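Local atomic coordinates of StAR-related lipid transfer protein 5 (Homo sapiens, PDB entry 2R55), a protein that probably binds cholesterol or related sterols in the cavity of its START domain and takes part in their transport inside the cell. Residues Leu36-Asp41 / Val191-Thr196; Ile148-Thr153 / Cys174-Glu179. One frame throughout, in Å; residues are numbered along the deposited sequence.

Interaction 1 (Leu36-Asp41 / Val191-Thr196); sequences LQYRRD and VTFFHT
The ring of F193 receives Y38 on one face: CB of Y38 sits over that face, 3.9 Å from the centroid of the F193 ring, in a CH-pi contact. The Y38 ring follows with its edge turned to the same ring, centroids 5.7 Å apart and planes at 56°. H195 is met at its edge, where the hydroxyl OH of Y38 lies in the plane of the imidazole, 3.0 Å from CE1 of H195. These three rings form an aromatic cluster between the end of the N-terminal helix 21-40 and strand 188-197 of the START-domain sheet; the axes of the short segments, helix 36-40 and strand 191-194, run at 117° to each other.

Tyrosine suits its place because a long, flat side chain can cover F193 with its root and reach H195 with its tip. Its CG stands beside the backbone N (chi1 -59°), which sends the ring along the strand from F193 to H195, and the two side chains, Y38 and H195, cross at about a right angle. A histidine serves where polar partners surround a ring: ND1 bonds to the carbonyl of P173 and NE2 to the hydroxyl of S61, and together these fix the turn of the imidazole. F193 is apolar throughout, and its far end CZ also reaches the helix backbone, 3.3 Å from O of Y38.

The next residue along the helix, R39, crosses V191. With CG anti to the backbone N and a bend at chi2, the arginine lays both CD and NE against the valine branches, and NE is also salt-bridged to E179. CD of R39 lies 4.0 Å from CG1 of V191, and NE of R39 stands 3.6 Å from CG2 of V191.

Interaction 2 (Ile148-Thr153 / Cys174-Glu179); sequences ISSNAT and CGCFCE
Strands 148-154 and 167-180 run antiparallel here, their short axes 4.5 Å apart at 176°, as neighbours in the curved sheet of the START domain. I148 and C178 make a hydrogen-bonded pair in which N of C178 donates to O of I148 at 2.7 Å, almost straight out from the carbonyl. A152 and C174 pair likewise, N of A152 to O of C174 at 2.8 Å.

Between them S150 adds its side chain to the ladder. Its OG lies between the backbone N and the carbonyl carbon (chi1 54°) and accepts from N of C176 at 2.9 Å, while O of S150 accepts from the same N-H of C176 at a longer 3.1 Å, so the N-H is bifurcated. An alanine here would lose the hydroxyl and is likely to leave N of C176 without its second acceptor, relying on the longer, bent bond to O of S150.

I148, A152, C174, C176 and C178 share the face of S150; there I148 and C178 meet W83 of helix 79-86, and C176 meets L190 and T192 of strand 188-197. Glycine is called for at G175, where a CB would run into O of S150 and, at these backbone angles, also jam against the carbonyl O of C174. On the face toward helix 21-40, CB of S149 packs 3.8 Å from CD2 of F177. N151, which meets A32 and M35 of that helix, turns its amide back along its own strand, ND2 of N151 giving a 2.7 Å bond to OG of S149.

Interactions 1 and 2 lie about 8 Å apart between centres and meet through strand 167-180, the neighbour of strand 188-197 in the sheet. N of F177 and O of V191, 2.8 Å apart, make a probable backbone hydrogen bond, which helps register the two strands as sheet neighbours. On the face toward helix 21-40, R39 NE reaches E179 OE2 at 2.7 Å, a salt bridge that ties this helix to the strand of interaction 2. On the side of the sheet away from that helix, T192 CG2 packs 3.2 Å from C176 SG. T192 there also meets helix 204-227, the C-terminal helix, which in START domains lies over the lipid-binding cavity.

Interaction 1 (Leu36-Asp41 / Val191-Thr196)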
loop_
_atom_site.group_PDB
_atom_site.type_symbol
_atom_site.label_atom_id
_atom_site.label_comp_id
_atom_site.label_asym_id
_atom_site.label_seq_id
_atom_site.Cartn_x
_atom_site.Cartn_y
_atom_site.Cartn_z
ATOM N N LEU A 36 1.610 -5.635 11.571
ATOM C CA LEU A 36 2.094 -5.197 12.868
ATOM C C LEU A 36 3.534 -5.658 13.127
ATOM O O LEU A 36 4.365 -4.883 13.621
ATOM C CB LEU A 36 1.141 -5.635 13.983
ATOM C CG LEU A 36 1.287 -4.889 15.323
ATOM C CD1 LEU A 36 1.203 -3.360 15.128
ATOM C CD2 LEU A 36 0.284 -5.382 16.399
ATOM N N GLN A 37 3.835 -6.902 12.760
ATOM C CA GLN A 37 5.174 -7.431 12.948
ATOM C C GLN A 37 6.184 -6.743 12.017
ATOM O O GLN A 37 7.299 -6.431 12.449
ATOM C CB GLN A 37 5.198 -8.971 12.864
ATOM C CG GLN A 37 5.928 -9.678 14.057
ATOM C CD GLN A 37 5.446 -9.209 15.452
ATOM O OE1 GLN A 37 4.297 -8.757 15.625
ATOM N NE2 GLN A 37 6.330 -9.321 16.453
ATOM N N TYR A 38 5.778 -6.439 10.780
ATOM C CA TYR A 38 6.626 -5.669 9.863
ATOM C C TYR A 38 6.946 -4.272 10.423
ATOM O O TYR A 38 7.975 -3.697 10.092
ATOM C CB TYR A 38 5.964 -5.423 8.498
ATOM C CG TYR A 38 5.550 -6.607 7.647
ATOM C CD1 TYR A 38 6.127 -7.857 7.796
ATOM C CD2 TYR A 38 4.596 -6.443 6.653
ATOM C CE1 TYR A 38 5.731 -8.922 6.995
ATOM C CE2 TYR A 38 4.200 -7.489 5.866
ATOM C CZ TYR A 38 4.775 -8.729 6.037
ATOM O OH TYR A 38 4.377 -9.771 5.245
ATOM N N ARG A 39 6.048 -3.710 11.225
ATOM C CA ARG A 39 6.227 -2.354 11.697
ATOM C C ARG A 39 7.231 -2.338 12.841
ATOM O O ARG A 39 8.024 -1.394 12.991
ATOM C CB ARG A 39 4.882 -1.766 12.134
ATOM C CG ARG A 39 4.940 -0.398 12.815
ATOM C CD ARG A 39 5.674 0.616 11.980
ATOM N NE ARG A 39 5.770 1.917 12.639
ATOM C CZ ARG A 39 6.796 2.320 13.388
ATOM N NH1 ARG A 39 7.846 1.526 13.574
ATOM N NH2 ARG A 39 6.766 3.530 13.925
ATOM N N ARG A 40 7.203 -3.393 13.643
ATOM C CA ARG A 40 8.043 -3.468 14.820
ATOM C C ARG A 40 9.424 -3.986 14.467
ATOM O O ARG A 40 10.406 -3.512 15.012
ATOM C CB ARG A 40 7.388 -4.336 15.874
ATOM C CG ARG A 40 6.072 -3.758 16.353
ATOM C CD ARG A 40 5.200 -4.807 17.066
ATOM N NE ARG A 40 4.197 -4.100 17.849
ATOM C CZ ARG A 40 3.224 -4.663 18.561
ATOM N NH1 ARG A 40 2.388 -3.886 19.246
ATOM N NH2 ARG A 40 3.075 -5.984 18.585
ATOM N N ASP A 41 9.508 -4.934 13.538
ATOM C CA ASP A 41 10.786 -5.580 13.256
ATOM C C ASP A 41 11.834 -4.554 12.848
ATOM O O ASP A 41 11.554 -3.636 12.071
ATOM C CB ASP A 41 10.660 -6.615 12.134
ATOM C CG ASP A 41 9.891 -7.860 12.540
ATOM O OD1 ASP A 41 9.811 -8.207 13.750
ATOM O OD2 ASP A 41 9.380 -8.535 11.616
ATOM N N VAL A 191 4.165 5.157 7.953
ATOM C CA VAL A 191 4.994 4.008 7.596
ATOM C C VAL A 191 4.178 3.094 6.682
ATOM O O VAL A 191 3.061 2.671 7.033
ATOM C CB VAL A 191 5.474 3.238 8.841
ATOM C CG1 VAL A 191 6.565 2.222 8.467
ATOM C CG2 VAL A 191 5.993 4.199 9.879
ATOM N N THR A 192 4.724 2.823 5.497
ATOM C CA THR A 192 3.991 2.088 4.483
ATOM C C THR A 192 4.813 0.912 4.000
ATOM O O THR A 192 6.045 1.006 3.881
ATOM C CB THR A 192 3.676 2.935 3.241
ATOM O OG1 THR A 192 4.896 3.243 2.560
ATOM C CG2 THR A 192 2.949 4.227 3.583
ATOM N N PHE A 193 4.118 -0.185 3.688
ATOM C CA PHE A 193 4.752 -1.362 3.143
ATOM C C PHE A 193 4.171 -1.704 1.791
ATOM O O PHE A 193 2.960 -1.858 1.653
ATOM C CB PHE A 193 4.596 -2.538 4.102
ATOM C CG PHE A 193 5.216 -2.297 5.423
ATOM C CD1 PHE A 193 6.569 -2.506 5.609
ATOM C CD2 PHE A 193 4.460 -1.802 6.473
ATOM C CE1 PHE A 193 7.150 -2.253 6.827
ATOM C CE2 PHE A 193 5.041 -1.545 7.698
ATOM C CZ PHE A 193 6.388 -1.776 7.878
ATOM N N PHE A 194 5.054 -1.807 0.802
ATOM C CA PHE A 194 4.716 -2.304 -0.527
ATOM C C PHE A 194 5.203 -3.731 -0.599
ATOM O O PHE A 194 6.363 -4.012 -0.289
ATOM C CB PHE A 194 5.414 -1.455 -1.583
ATOM C CG PHE A 194 4.757 -0.136 -1.819
ATOM C CD1 PHE A 194 3.653 0.255 -1.059
ATOM C CD2 PHE A 194 5.251 0.733 -2.769
ATOM C CE1 PHE A 194 3.039 1.482 -1.284
ATOM C CE2 PHE A 194 4.640 1.962 -2.991
ATOM C CZ PHE A 194 3.538 2.332 -2.250
ATOM N N HIS A 195 4.319 -4.640 -0.980
ATOM C CA HIS A 195 4.626 -6.064 -0.910
ATOM C C HIS A 195 4.074 -6.693 -2.146
ATOM O O HIS A 195 3.229 -7.586 -2.092
ATOM C CB HIS A 195 3.925 -6.668 0.295
ATOM C CG HIS A 195 4.616 -7.867 0.862
ATOM N ND1 HIS A 195 4.337 -8.348 2.120
ATOM C CD2 HIS A 195 5.580 -8.672 0.354
ATOM C CE1 HIS A 195 5.092 -9.405 2.357
ATOM N NE2 HIS A 195 5.854 -9.622 1.304
ATOM N N THR A 196 4.550 -6.209 -3.274
ATOM C CA THR A 196 3.829 -6.385 -4.520
ATOM C C THR A 196 4.470 -7.434 -5.376
ATOM O O THR A 196 5.687 -7.452 -5.519
ATOM C CB THR A 196 3.829 -5.078 -5.259
ATOM O OG1 THR A 196 3.084 -4.137 -4.485
ATOM C CG2 THR A 196 3.220 -5.221 -6.654
#

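Interaction 2 (Ile148-Thr153 / Cys174-Glu179)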
loop_
_atom_site.group_PDB
_atom_site.type_symbol
_atom_site.label_atom_id
_atom_site.label_comp_id
_atom_site.label_asym_id
_atom_site.label_seq_id
_atom_site.Cartn_x
_atom_site.Cartn_y
_atom_site.Cartn_z
ATOM N N ILE A 148 -4.188 4.599 12.845
ATOM C CA ILE A 148 -5.147 4.002 11.938
ATOM C C ILE A 148 -4.285 3.308 10.886
ATOM O O ILE A 148 -3.276 3.865 10.442
ATOM C CB ILE A 148 -6.080 5.068 11.304
ATOM C CG1 ILE A 148 -6.523 6.101 12.351
ATOM C CG2 ILE A 148 -7.314 4.409 10.695
ATOM C CD1 ILE A 148 -7.240 7.322 11.797
ATOM N N SER A 149 -4.654 2.089 10.503
ATOM C CA SER A 149 -3.857 1.339 9.532
ATOM C C SER A 149 -4.684 0.718 8.411
ATOM O O SER A 149 -5.893 0.481 8.565
ATOM C CB SER A 149 -3.041 0.248 10.225
ATOM O OG SER A 149 -3.788 -0.951 10.330
ATOM N N SER A 150 -4.019 0.450 7.282
ATOM C CA SER A 150 -4.648 -0.272 6.204
ATOM C C SER A 150 -3.841 -1.515 5.958
ATOM O O SER A 150 -2.604 -1.489 5.965
ATOM C CB SER A 150 -4.772 0.579 4.934
ATOM O OG SER A 150 -3.527 1.125 4.531
ATOM N N ASN A 151 -4.552 -2.609 5.732
ATOM C CA ASN A 151 -3.952 -3.927 5.687
ATOM C C ASN A 151 -4.588 -4.686 4.542
ATOM O O ASN A 151 -5.753 -5.074 4.598
ATOM C CB ASN A 151 -4.192 -4.650 7.016
ATOM C CG ASN A 151 -3.702 -3.843 8.235
ATOM O OD1 ASN A 151 -2.536 -3.915 8.618
ATOM N ND2 ASN A 151 -4.598 -3.094 8.841
ATOM N N ALA A 152 -3.812 -4.887 3.490
ATOM C CA ALA A 152 -4.346 -5.373 2.253
ATOM C C ALA A 152 -3.599 -6.628 1.828
ATOM O O ALA A 152 -2.383 -6.691 1.954
ATOM C CB ALA A 152 -4.219 -4.284 1.219
ATOM N N THR A 153 -4.333 -7.640 1.365
ATOM C CA THR A 153 -3.720 -8.815 0.737
ATOM C C THR A 153 -4.521 -9.273 -0.497
ATOM O O THR A 153 -5.712 -9.033 -0.574
ATOM C CB THR A 153 -3.507 -9.980 1.749
ATOM O OG1 THR A 153 -2.320 -10.711 1.412
ATOM C CG2 THR A 153 -4.685 -10.950 1.756
ATOM N N CYS A 174 0.313 -5.767 2.996
ATOM C CA CYS A 174 0.846 -4.439 2.714
ATOM C C CYS A 174 -0.130 -3.385 3.164
ATOM O O CYS A 174 -1.255 -3.701 3.537
ATOM C CB CYS A 174 1.076 -4.237 1.214
ATOM S SG CYS A 174 -0.381 -4.365 0.154
ATOM N N GLY A 175 0.303 -2.128 3.099
ATOM C CA GLY A 175 -0.573 -1.013 3.409
ATOM C C GLY A 175 0.123 0.083 4.171
ATOM O O GLY A 175 1.327 0.302 4.018
ATOM N N CYS A 176 -0.642 0.757 5.013
ATOM C CA CYS A 176 -0.212 1.975 5.671
ATOM C C CYS A 176 -0.509 1.992 7.149
ATOM O O CYS A 176 -1.599 1.607 7.563
ATOM C CB CYS A 176 -0.956 3.152 5.073
ATOM S SG CYS A 176 -0.234 3.624 3.572
ATOM N N PHE A 177 0.462 2.479 7.917
ATOM C CA PHE A 177 0.247 2.890 9.303
ATOM C C PHE A 177 0.220 4.429 9.412
ATOM O O PHE A 177 1.195 5.110 9.059
ATOM C CB PHE A 177 1.343 2.314 10.202
ATOM C CG PHE A 177 1.238 0.832 10.422
ATOM C CD1 PHE A 177 1.857 -0.061 9.551
ATOM C CD2 PHE A 177 0.535 0.324 11.516
ATOM C CE1 PHE A 177 1.783 -1.456 9.760
ATOM C CE2 PHE A 177 0.445 -1.057 11.732
ATOM C CZ PHE A 177 1.076 -1.958 10.837
ATOM N N CYS A 178 -0.905 4.973 9.864
ATOM C CA CYS A 178 -1.019 6.413 10.131
ATOM C C CYS A 178 -0.944 6.643 11.640
ATOM O O CYS A 178 -1.889 6.316 12.351
ATOM C CB CYS A 178 -2.348 6.953 9.598
ATOM S SG CYS A 178 -2.624 6.822 7.817
ATOM N N GLU A 179 0.174 7.194 12.119
ATOM C CA GLU A 179 0.456 7.258 13.570
ATOM C C GLU A 179 0.539 8.693 14.080
ATOM O O GLU A 179 1.391 9.457 13.628
ATOM C CB GLU A 179 1.755 6.508 13.947
ATOM C CG GLU A 179 1.999 5.189 13.176
ATOM C CD GLU A 179 3.407 4.596 13.375
ATOM O OE1 GLU A 179 4.389 5.348 13.573
ATOM O OE2 GLU A 179 3.534 3.361 13.324
#